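Local coordinates for high-affinity zinc uptake system protein znuA (Streptococcus suis, PDB 3MFQ) that binds zinc and probably serves as the solute-binding component of an ABC transporter that takes metal ions into the cell, at residues 13-18 and 264-269; 164-169 and 182-187; 249-254 and 271-276. All coordinates share one frame; numbering follows the deposited sequence.

Contact 1 (13-18 and 264-269); sequences TSFLND and DTFIDM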
loop_
_atom_site.group_PDB
_atom_site.type_symbol
_atom_site.label_atom_id
_atom_site.label_comp_id
_atom_site.label_asym_id
_atom_site.label_seq_id
_atom_site.Cartn_x
_atom_site.Cartn_y
_atom_site.Cartn_z
ATOM N N THR A 13 5.892 1.945 -8.685
ATOM C CA THR A 13 6.208 1.938 -7.262
ATOM C C THR A 13 7.109 0.781 -6.866
ATOM O O THR A 13 7.247 -0.197 -7.599
ATOM C CB THR A 13 4.939 1.851 -6.416
ATOM O OG1 THR A 13 4.501 0.489 -6.365
ATOM C CG2 THR A 13 3.843 2.720 -7.014
ATOM N N SER A 14 7.711 0.901 -5.689
ATOM C CA SER A 14 8.567 -0.143 -5.151
ATOM C C SER A 14 7.804 -1.452 -5.004
ATOM O O SER A 14 8.400 -2.528 -5.001
ATOM C CB SER A 14 9.130 0.285 -3.799
ATOM O OG SER A 14 8.084 0.664 -2.923
ATOM N N PHE A 15 6.485 -1.358 -4.869
ATOM C CA PHE A 15 5.651 -2.549 -4.790
ATOM C C PHE A 15 5.888 -3.400 -6.012
ATOM O O PHE A 15 6.281 -4.560 -5.920
ATOM C CB PHE A 15 4.173 -2.179 -4.752
ATOM C CG PHE A 15 3.752 -1.513 -3.493
ATOM C CD1 PHE A 15 3.501 -2.256 -2.358
ATOM C CD2 PHE A 15 3.601 -0.141 -3.442
ATOM C CE1 PHE A 15 3.111 -1.642 -1.193
ATOM C CE2 PHE A 15 3.212 0.479 -2.281
ATOM C CZ PHE A 15 2.967 -0.271 -1.153
ATOM N N LEU A 16 5.630 -2.807 -7.166
ATOM C CA LEU A 16 5.770 -3.514 -8.417
ATOM C C LEU A 16 7.224 -3.931 -8.593
ATOM O O LEU A 16 7.502 -5.076 -8.961
ATOM C CB LEU A 16 5.263 -2.644 -9.566
ATOM C CG LEU A 16 3.867 -2.088 -9.256
ATOM C CD1 LEU A 16 3.287 -1.333 -10.438
ATOM C CD2 LEU A 16 2.927 -3.203 -8.814
ATOM N N ASN A 17 8.148 -3.017 -8.289
ATOM C CA ASN A 17 9.578 -3.326 -8.340
ATOM C C ASN A 17 9.922 -4.672 -7.701
ATOM O O ASN A 17 10.726 -5.433 -8.234
ATOM C CB ASN A 17 10.409 -2.223 -7.680
ATOM C CG ASN A 17 11.899 -2.393 -7.932
ATOM O OD1 ASN A 17 12.331 -2.487 -9.081
ATOM N ND2 ASN A 17 12.688 -2.436 -6.863
ATOM N N ASP A 18 9.313 -4.956 -6.555
ATOM C CA ASP A 18 9.516 -6.228 -5.874
ATOM C C ASP A 18 8.834 -7.363 -6.629
ATOM O O ASP A 18 9.458 -8.369 -6.963
ATOM C CB ASP A 18 8.969 -6.157 -4.450
ATOM C CG ASP A 18 9.080 -7.479 -3.715
ATOM O OD1 ASP A 18 10.094 -8.184 -3.904
ATOM O OD2 ASP A 18 8.156 -7.808 -2.941
ATOM N N ASP A 264 11.926 -4.089 3.000
ATOM C CA ASP A 264 12.510 -4.302 1.678
ATOM C C ASP A 264 11.508 -4.838 0.661
ATOM O O ASP A 264 11.144 -4.147 -0.289
ATOM C CB ASP A 264 13.694 -5.263 1.788
ATOM C CG ASP A 264 14.345 -5.540 0.456
ATOM O OD1 ASP A 264 14.431 -4.604 -0.368
ATOM O OD2 ASP A 264 14.777 -6.691 0.238
ATOM N N THR A 265 11.073 -6.077 0.859
ATOM C CA THR A 265 10.138 -6.709 -0.058
ATOM C C THR A 265 8.712 -6.559 0.448
ATOM O O THR A 265 8.483 -6.047 1.544
ATOM C CB THR A 265 10.454 -8.202 -0.248
ATOM O OG1 THR A 265 10.090 -8.924 0.934
ATOM C CG2 THR A 265 11.936 -8.401 -0.525
ATOM N N PHE A 266 7.757 -7.016 -0.354
ATOM C CA PHE A 266 6.344 -6.868 -0.029
ATOM C C PHE A 266 5.947 -7.678 1.198
ATOM O O PHE A 266 5.367 -7.145 2.141
ATOM C CB PHE A 266 5.476 -7.266 -1.224
ATOM C CG PHE A 266 4.013 -7.343 -0.906
ATOM C CD1 PHE A 266 3.230 -6.203 -0.902
ATOM C CD2 PHE A 266 3.422 -8.558 -0.602
ATOM C CE1 PHE A 266 1.882 -6.272 -0.604
ATOM C CE2 PHE A 266 2.076 -8.636 -0.304
ATOM C CZ PHE A 266 1.304 -7.491 -0.304
ATOM N N ILE A 267 6.258 -8.969 1.179
ATOM C CA ILE A 267 5.896 -9.849 2.281
ATOM C C ILE A 267 6.547 -9.399 3.583
ATOM O O ILE A 267 5.944 -9.497 4.650
ATOM C CB ILE A 267 6.278 -11.310 1.991
ATOM C CG1 ILE A 267 5.520 -11.825 0.767
ATOM C CG2 ILE A 267 5.987 -12.186 3.197
ATOM C CD1 ILE A 267 5.775 -13.282 0.462
ATOM N N ASP A 268 7.776 -8.902 3.492
ATOM C CA ASP A 268 8.478 -8.403 4.669
ATOM C C ASP A 268 7.867 -7.094 5.153
ATOM O O ASP A 268 7.687 -6.887 6.350
ATOM C CB ASP A 268 9.971 -8.236 4.380
ATOM C CG ASP A 268 10.684 -9.567 4.224
ATOM O OD1 ASP A 268 10.078 -10.609 4.552
ATOM O OD2 ASP A 268 11.849 -9.573 3.776
ATOM N N MET A 269 7.540 -6.213 4.214
ATOM C CA MET A 269 6.850 -4.978 4.548
ATOM C C MET A 269 5.552 -5.304 5.271
ATOM O O MET A 269 5.138 -4.594 6.182
ATOM C CB MET A 269 6.561 -4.165 3.284
ATOM C CG MET A 269 5.685 -2.942 3.505
ATOM S SD MET A 269 3.922 -3.320 3.577
ATOM C CE MET A 269 3.621 -3.862 1.898
HETATM O O HOH W 1 7.200 -9.922 -1.692
#

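Contact 2 (164-169 and 182-187); sequences RYLVTP and FTLYAP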
loop_
_atom_site.group_PDB
_atom_site.type_symbol
_atom_site.label_atom_id
_atom_site.label_comp_id
_atom_site.label_asym_id
_atom_site.label_seq_id
_atom_site.Cartn_x
_atom_site.Cartn_y
_atom_site.Cartn_z
ATOM N N ARG A 164 -9.167 -3.852 18.405
ATOM C CA ARG A 164 -9.058 -3.963 16.954
ATOM C C ARG A 164 -9.398 -2.647 16.272
ATOM O O ARG A 164 -10.278 -2.586 15.415
ATOM C CB ARG A 164 -9.959 -5.080 16.428
ATOM C CG ARG A 164 -9.542 -6.461 16.890
ATOM C CD ARG A 164 -9.550 -7.450 15.742
ATOM N NE ARG A 164 -8.673 -8.582 16.014
ATOM C CZ ARG A 164 -8.253 -9.440 15.093
ATOM N NH1 ARG A 164 -8.629 -9.299 13.831
ATOM N NH2 ARG A 164 -7.453 -10.439 15.434
ATOM N N TYR A 165 -8.688 -1.594 16.660
ATOM C CA TYR A 165 -8.894 -0.273 16.086
ATOM C C TYR A 165 -7.569 0.351 15.675
ATOM O O TYR A 165 -6.717 0.636 16.515
ATOM C CB TYR A 165 -9.619 0.631 17.078
ATOM C CG TYR A 165 -11.047 0.222 17.336
ATOM C CD1 TYR A 165 -11.357 -0.709 18.317
ATOM C CD2 TYR A 165 -12.086 0.765 16.595
ATOM C CE1 TYR A 165 -12.663 -1.086 18.556
ATOM C CE2 TYR A 165 -13.395 0.394 16.826
ATOM C CZ TYR A 165 -13.678 -0.531 17.806
ATOM O OH TYR A 165 -14.982 -0.900 18.038
ATOM N N LEU A 166 -7.408 0.565 14.376
ATOM C CA LEU A 166 -6.168 1.092 13.829
ATOM C C LEU A 166 -6.316 2.567 13.489
ATOM O O LEU A 166 -7.301 2.974 12.876
ATOM C CB LEU A 166 -5.775 0.303 12.581
ATOM C CG LEU A 166 -4.459 0.660 11.895
ATOM C CD1 LEU A 166 -3.293 0.484 12.848
ATOM C CD2 LEU A 166 -4.270 -0.198 10.660
ATOM N N VAL A 167 -5.335 3.367 13.891
ATOM C CA VAL A 167 -5.343 4.792 13.582
ATOM C C VAL A 167 -4.117 5.169 12.765
ATOM O O VAL A 167 -2.983 4.998 13.210
ATOM C CB VAL A 167 -5.388 5.652 14.853
ATOM C CG1 VAL A 167 -5.417 7.126 14.486
ATOM C CG2 VAL A 167 -6.598 5.286 15.694
ATOM N N THR A 168 -4.355 5.685 11.566
ATOM C CA THR A 168 -3.279 6.011 10.646
ATOM C C THR A 168 -3.485 7.408 10.074
ATOM O O THR A 168 -4.591 7.942 10.132
ATOM C CB THR A 168 -3.212 4.987 9.502
ATOM O OG1 THR A 168 -4.424 5.040 8.741
ATOM C CG2 THR A 168 -3.034 3.585 10.058
ATOM N N PRO A 169 -2.415 8.008 9.529
ATOM C CA PRO A 169 -2.441 9.356 8.949
ATOM C C PRO A 169 -3.487 9.532 7.848
ATOM O O PRO A 169 -4.067 10.611 7.736
ATOM C CB PRO A 169 -1.036 9.510 8.372
ATOM C CG PRO A 169 -0.195 8.634 9.219
ATOM C CD PRO A 169 -1.051 7.450 9.548
ATOM N N PHE A 182 -11.168 -5.585 11.325
ATOM C CA PHE A 182 -10.564 -4.414 11.943
ATOM C C PHE A 182 -11.324 -3.137 11.614
ATOM O O PHE A 182 -12.061 -3.076 10.633
ATOM C CB PHE A 182 -9.114 -4.268 11.495
ATOM C CG PHE A 182 -8.119 -4.595 12.562
ATOM C CD1 PHE A 182 -7.671 -5.893 12.733
ATOM C CD2 PHE A 182 -7.631 -3.605 13.394
ATOM C CE1 PHE A 182 -6.754 -6.196 13.714
ATOM C CE2 PHE A 182 -6.713 -3.900 14.378
ATOM C CZ PHE A 182 -6.275 -5.198 14.539
ATOM N N THR A 183 -11.127 -2.118 12.444
ATOM C CA THR A 183 -11.730 -0.808 12.225
ATOM C C THR A 183 -10.642 0.247 12.074
ATOM O O THR A 183 -9.771 0.373 12.935
ATOM C CB THR A 183 -12.653 -0.411 13.391
ATOM O OG1 THR A 183 -13.763 -1.314 13.454
ATOM C CG2 THR A 183 -13.169 1.004 13.201
ATOM N N LEU A 184 -10.696 1.004 10.983
ATOM C CA LEU A 184 -9.677 2.011 10.697
ATOM C C LEU A 184 -10.220 3.435 10.726
ATOM O O LEU A 184 -11.246 3.736 10.112
ATOM C CB LEU A 184 -9.024 1.747 9.337
ATOM C CG LEU A 184 -8.155 2.881 8.783
ATOM C CD1 LEU A 184 -6.879 3.031 9.596
ATOM C CD2 LEU A 184 -7.831 2.652 7.315
ATOM N N TYR A 185 -9.516 4.308 11.439
ATOM C CA TYR A 185 -9.810 5.734 11.411
ATOM C C TYR A 185 -8.600 6.490 10.878
ATOM O O TYR A 185 -7.459 6.088 11.106
ATOM C CB TYR A 185 -10.173 6.249 12.803
ATOM C CG TYR A 185 -11.386 5.587 13.413
ATOM C CD1 TYR A 185 -11.319 4.988 14.662
ATOM C CD2 TYR A 185 -12.595 5.558 12.738
ATOM C CE1 TYR A 185 -12.423 4.384 15.223
ATOM C CE2 TYR A 185 -13.705 4.955 13.291
ATOM C CZ TYR A 185 -13.612 4.370 14.532
ATOM O OH TYR A 185 -14.716 3.767 15.086
ATOM N N ALA A 186 -8.855 7.584 10.168
ATOM C CA ALA A 186 -7.784 8.402 9.611
ATOM C C ALA A 186 -8.228 9.850 9.457
ATOM O O ALA A 186 -9.314 10.121 8.945
ATOM C CB ALA A 186 -7.332 7.842 8.276
ATOM N N PRO A 187 -7.382 10.790 9.903
ATOM C CA PRO A 187 -7.693 12.219 9.802
ATOM C C PRO A 187 -7.703 12.682 8.351
ATOM O O PRO A 187 -7.954 13.857 8.084
ATOM C CB PRO A 187 -6.538 12.881 10.560
ATOM C CG PRO A 187 -5.421 11.899 10.469
ATOM C CD PRO A 187 -6.075 10.554 10.536
HETATM O O HOH W 2 -13.202 -4.123 14.846
#

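Contact 3 (249-254 and 271-276); sequences KELFSD and KHNVKL. With ZN (zinc ion), chain D.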
loop_
_atom_site.group_PDB
_atom_site.type_symbol
_atom_site.label_atom_id
_atom_site.label_comp_id
_atom_site.label_asym_id
_atom_site.label_seq_id
_atom_site.Cartn_x
_atom_site.Cartn_y
_atom_site.Cartn_z
ATOM N N LYS A 249 9.900 2.615 13.564
ATOM C CA LYS A 249 8.526 2.339 13.955
ATOM C C LYS A 249 7.560 3.063 13.036
ATOM O O LYS A 249 6.895 4.014 13.442
ATOM C CB LYS A 249 8.281 2.785 15.391
ATOM C CG LYS A 249 9.224 2.174 16.399
ATOM C CD LYS A 249 9.008 2.807 17.754
ATOM C CE LYS A 249 9.882 2.163 18.811
ATOM N NZ LYS A 249 9.698 2.822 20.135
ATOM N N GLU A 250 7.490 2.608 11.794
ATOM C CA GLU A 250 6.615 3.222 10.812
ATOM C C GLU A 250 5.888 2.166 9.996
ATOM O O GLU A 250 6.473 1.157 9.603
ATOM C CB GLU A 250 7.413 4.133 9.880
ATOM C CG GLU A 250 7.900 5.420 10.517
ATOM C CD GLU A 250 8.715 6.257 9.554
ATOM O OE1 GLU A 250 9.301 5.675 8.616
ATOM O OE2 GLU A 250 8.769 7.493 9.734
ATOM N N LEU A 251 4.604 2.404 9.754
ATOM C CA LEU A 251 3.829 1.557 8.864
ATOM C C LEU A 251 4.100 1.976 7.427
ATOM O O LEU A 251 4.287 3.160 7.144
ATOM C CB LEU A 251 2.334 1.685 9.165
ATOM C CG LEU A 251 1.825 1.188 10.517
ATOM C CD1 LEU A 251 0.347 1.497 10.672
ATOM C CD2 LEU A 251 2.077 -0.300 10.667
ATOM N N PHE A 252 4.131 1.006 6.522
ATOM C CA PHE A 252 4.250 1.309 5.106
ATOM C C PHE A 252 2.875 1.214 4.471
ATOM O O PHE A 252 2.240 0.160 4.510
ATOM C CB PHE A 252 5.206 0.336 4.421
ATOM C CG PHE A 252 6.542 0.223 5.090
ATOM C CD1 PHE A 252 7.495 1.216 4.938
ATOM C CD2 PHE A 252 6.853 -0.885 5.859
ATOM C CE1 PHE A 252 8.728 1.109 5.549
ATOM C CE2 PHE A 252 8.084 -0.997 6.471
ATOM C CZ PHE A 252 9.023 0.002 6.317
ATOM N N SER A 253 2.407 2.315 3.897
ATOM C CA SER A 253 1.110 2.322 3.239
ATOM C C SER A 253 1.272 2.473 1.735
ATOM O O SER A 253 0.769 1.658 0.964
ATOM C CB SER A 253 0.234 3.450 3.784
ATOM O OG SER A 253 0.684 4.711 3.320
ATOM N N ASP A 254 1.986 3.516 1.326
ATOM C CA ASP A 254 2.101 3.851 -0.084
ATOM C C ASP A 254 3.484 3.566 -0.647
ATOM O O ASP A 254 3.849 4.092 -1.695
ATOM C CB ASP A 254 1.745 5.321 -0.306
ATOM C CG ASP A 254 0.299 5.622 0.023
ATOM O OD1 ASP A 254 -0.514 4.675 0.047
ATOM O OD2 ASP A 254 -0.026 6.805 0.255
ATOM N N LYS A 271 4.786 -8.169 7.088
ATOM C CA LYS A 271 5.071 -8.693 8.415
ATOM C C LYS A 271 5.452 -7.557 9.349
ATOM O O LYS A 271 4.971 -7.481 10.478
ATOM C CB LYS A 271 6.197 -9.725 8.356
ATOM C CG LYS A 271 5.869 -10.962 7.537
ATOM C CD LYS A 271 7.022 -11.953 7.552
ATOM C CE LYS A 271 6.699 -13.188 6.730
ATOM N NZ LYS A 271 7.824 -14.162 6.730
ATOM N N HIS A 272 6.319 -6.675 8.867
ATOM C CA HIS A 272 6.735 -5.505 9.629
ATOM C C HIS A 272 5.530 -4.725 10.141
ATOM O O HIS A 272 5.449 -4.389 11.323
ATOM C CB HIS A 272 7.614 -4.599 8.770
ATOM C CG HIS A 272 7.889 -3.263 9.388
ATOM N ND1 HIS A 272 9.015 -3.011 10.140
ATOM C CD2 HIS A 272 7.183 -2.109 9.365
ATOM C CE1 HIS A 272 8.993 -1.755 10.554
ATOM N NE2 HIS A 272 7.890 -1.186 10.097
ATOM N N ASN A 273 4.596 -4.436 9.242
ATOM C CA ASN A 273 3.384 -3.726 9.616
ATOM C C ASN A 273 2.607 -4.478 10.689
ATOM O O ASN A 273 2.221 -3.906 11.707
ATOM C CB ASN A 273 2.504 -3.480 8.389
ATOM C CG ASN A 273 3.017 -2.344 7.522
ATOM O OD1 ASN A 273 4.055 -1.748 7.807
ATOM N ND2 ASN A 273 2.283 -2.035 6.460
ATOM N N VAL A 274 2.391 -5.769 10.457
ATOM C CA VAL A 274 1.620 -6.600 11.374
ATOM C C VAL A 274 2.232 -6.675 12.772
ATOM O O VAL A 274 1.553 -6.404 13.760
ATOM C CB VAL A 274 1.441 -8.020 10.818
ATOM C CG1 VAL A 274 0.930 -8.946 11.899
ATOM C CG2 VAL A 274 0.495 -8.002 9.631
ATOM N N LYS A 275 3.506 -7.047 12.856
ATOM C CA LYS A 275 4.188 -7.127 14.147
ATOM C C LYS A 275 4.058 -5.812 14.906
ATOM O O LYS A 275 3.868 -5.795 16.121
ATOM C CB LYS A 275 5.671 -7.469 13.970
ATOM C CG LYS A 275 5.961 -8.889 13.503
ATOM C CD LYS A 275 7.454 -9.194 13.600
ATOM C CE LYS A 275 7.795 -10.563 13.021
ATOM N NZ LYS A 275 9.235 -10.904 13.212
ATOM N N LEU A 276 4.164 -4.709 14.176
ATOM C CA LEU A 276 4.115 -3.384 14.775
ATOM C C LEU A 276 2.775 -3.149 15.456
ATOM O O LEU A 276 2.711 -2.611 16.561
ATOM C CB LEU A 276 4.357 -2.314 13.708
ATOM C CG LEU A 276 4.582 -0.885 14.199
ATOM C CD1 LEU A 276 5.787 -0.828 15.120
ATOM C CD2 LEU A 276 4.765 0.060 13.027
HETATM ZN ZN ZN D . -2.308 6.239 0.336
#

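Contact 1 (13-18 and 264-269)
Asp18, from helix 14-24, sends its carboxylate to the N-terminal end of helix 266-281, where Thr265 is the N-cap and the first-turn amide of Phe266 donates to the acid. Its CB already points at Thr265 and Phe266, and with CG anti to the backbone N (chi1 177°) the chain runs straight on to them. CG comes near Thr265 CB. OD1 lies alongside the same threonine, 3.7 Å from Thr265 CB, and is held by a hydrogen bond from Gln22. OD2 does the reaching: Phe266 N donates to Asp18 OD2 at 2.7 Å, a fairly straight bond (160° at the hydrogen) that arrives from above the carboxylate plane. Water 1 donates to Asp18 OD2 at 2.6 Å and accepts from Ile267 N at 3.2 Å, so this oxygen serves two amides of the first turn, one directly. The helix end would probably favour the negative charge. Thr265 accepts a weak capping bond at its OG1 from Asp268 N. Beside this polar join the aromatic edges meet, Phe15 CD1 lying 4.2 Å from Phe266 CD1. Met269, bent at chi2 and chi3, brings its CE methyl to the edge of the Phe15 ring, 3.8 Å from Phe15 CE1.

Contact 2 (164-169 and 182-187)
Arg164 lies across one face of the Phe182 ring at the start of two paired strands, 165-167 and 183-185. Its CB sits over the centre of the ring, 4.0 Å from the Phe182 centroid, a CH-pi contact. A bend at chi2 (-134°) carries the rest of the chain over the same ring, and Arg164 NH1 ends 3.6 Å from Phe182 CE1 with the guanidinium tilted 36° against the ring. Past this pair the strands run parallel in register, Tyr165 beside Thr183, Leu166 beside Leu184, Val167 beside Tyr185. Four backbone bonds join them, the shortest from Leu166 N to Thr183 O at 2.8 Å. On the face of Tyr165, Thr183 and Tyr185, the threonine packs obliquely against the Tyr165 ring: Thr183 CB is 3.5 Å from Tyr165 CD2, the two side chains pointing the same way. Tyr185 closes the row, its CE1 3.9 Å from Tyr165 CD2. On the other face Leu184 CD1 is the bump; it fits into the corner formed by Leu166 CG, 4.1 Å away, and the side chain of Thr168, whose OG1 is bonded to His170 O. Where the strands end, the Pro187 ring packs on backbone, with its CG 3.3 Å from Pro169 O. Helix 198-211 covers Tyr185, and the backbone of Val167 hydrogen-bonds to Phe217, on the side of strand 165-167 away from strand 183-185. This is a beta-alpha-beta unit, helix 174-179 linking its parallel strands, and after Thr168 and Pro169, which follow the first strand, the chain reaches the zinc ligand His170.

Contact 3 (249-254 and 271-276)
Asn273 and His272, neighbours on helix 266-281, read the backbone of the loop 249-254 with their side chains. The carboxamide of Asn273 works at both ends on a single residue: its OD1 accepts from Phe252 N at 3.0 Å in a nearly straight bond (168°), and its ND2 donates to Phe252 O at 2.9 Å. Phe252 O lies close to the amide plane, so the pair of bonds fixes the amide's rotation and satisfies both main-chain polar atoms of Phe252. His272 takes the carbonyl two residues earlier, that of Glu250. Its first torsion (chi1 170°) swings the imidazole away from the backbone N and out to the loop, and His272 NE2 donates to Glu250 O at 2.8 Å, the oxygen lying almost in the ring plane. The Phe252 ring leans obliquely over one face of that imidazole, planes 44° apart. Between these bonded residues Leu251 turns its own backbone the other way, to Thr218 and Ser220, while its CD2 meets Leu276 CD2 at 3.6 Å. Farther along, Ser253 OG is bonded to Glu219. Asp254 then presents both carboxylate oxygens to the zinc ion, OD1 and OD2 each 2.4 Å from the metal; His41, His104 and His170 complete the site. The loop thus runs from backbone bonded to the helix straight into the metal site. The helix lies between two elements: Val274 packs on helix 131-156, whereas Leu276, together with Leu251 of the loop, covers Phe217 of strand 215-217.

Overall arrangement
Contact 3 bridges the other two, which do not touch and have centres about 23 Å apart; its centre is about 12 Å from that of contact 1 and about 13 Å from that of contact 2, and it touches both. Contacts 1 and 3 share helix 266-281: Met269 packs on Phe252, and Phe15 lies against Ser253 and Asp254. Contact 2 meets contact 3 through Thr168 and Leu251. Along the chain contact 2 is nested within the long span closed by contact 1 and closes before contact 3 opens; the segments of contacts 1 and 3 alternate. The C-terminal helix is therefore tied both to helix 14-24 and to the loop carrying a zinc ligand.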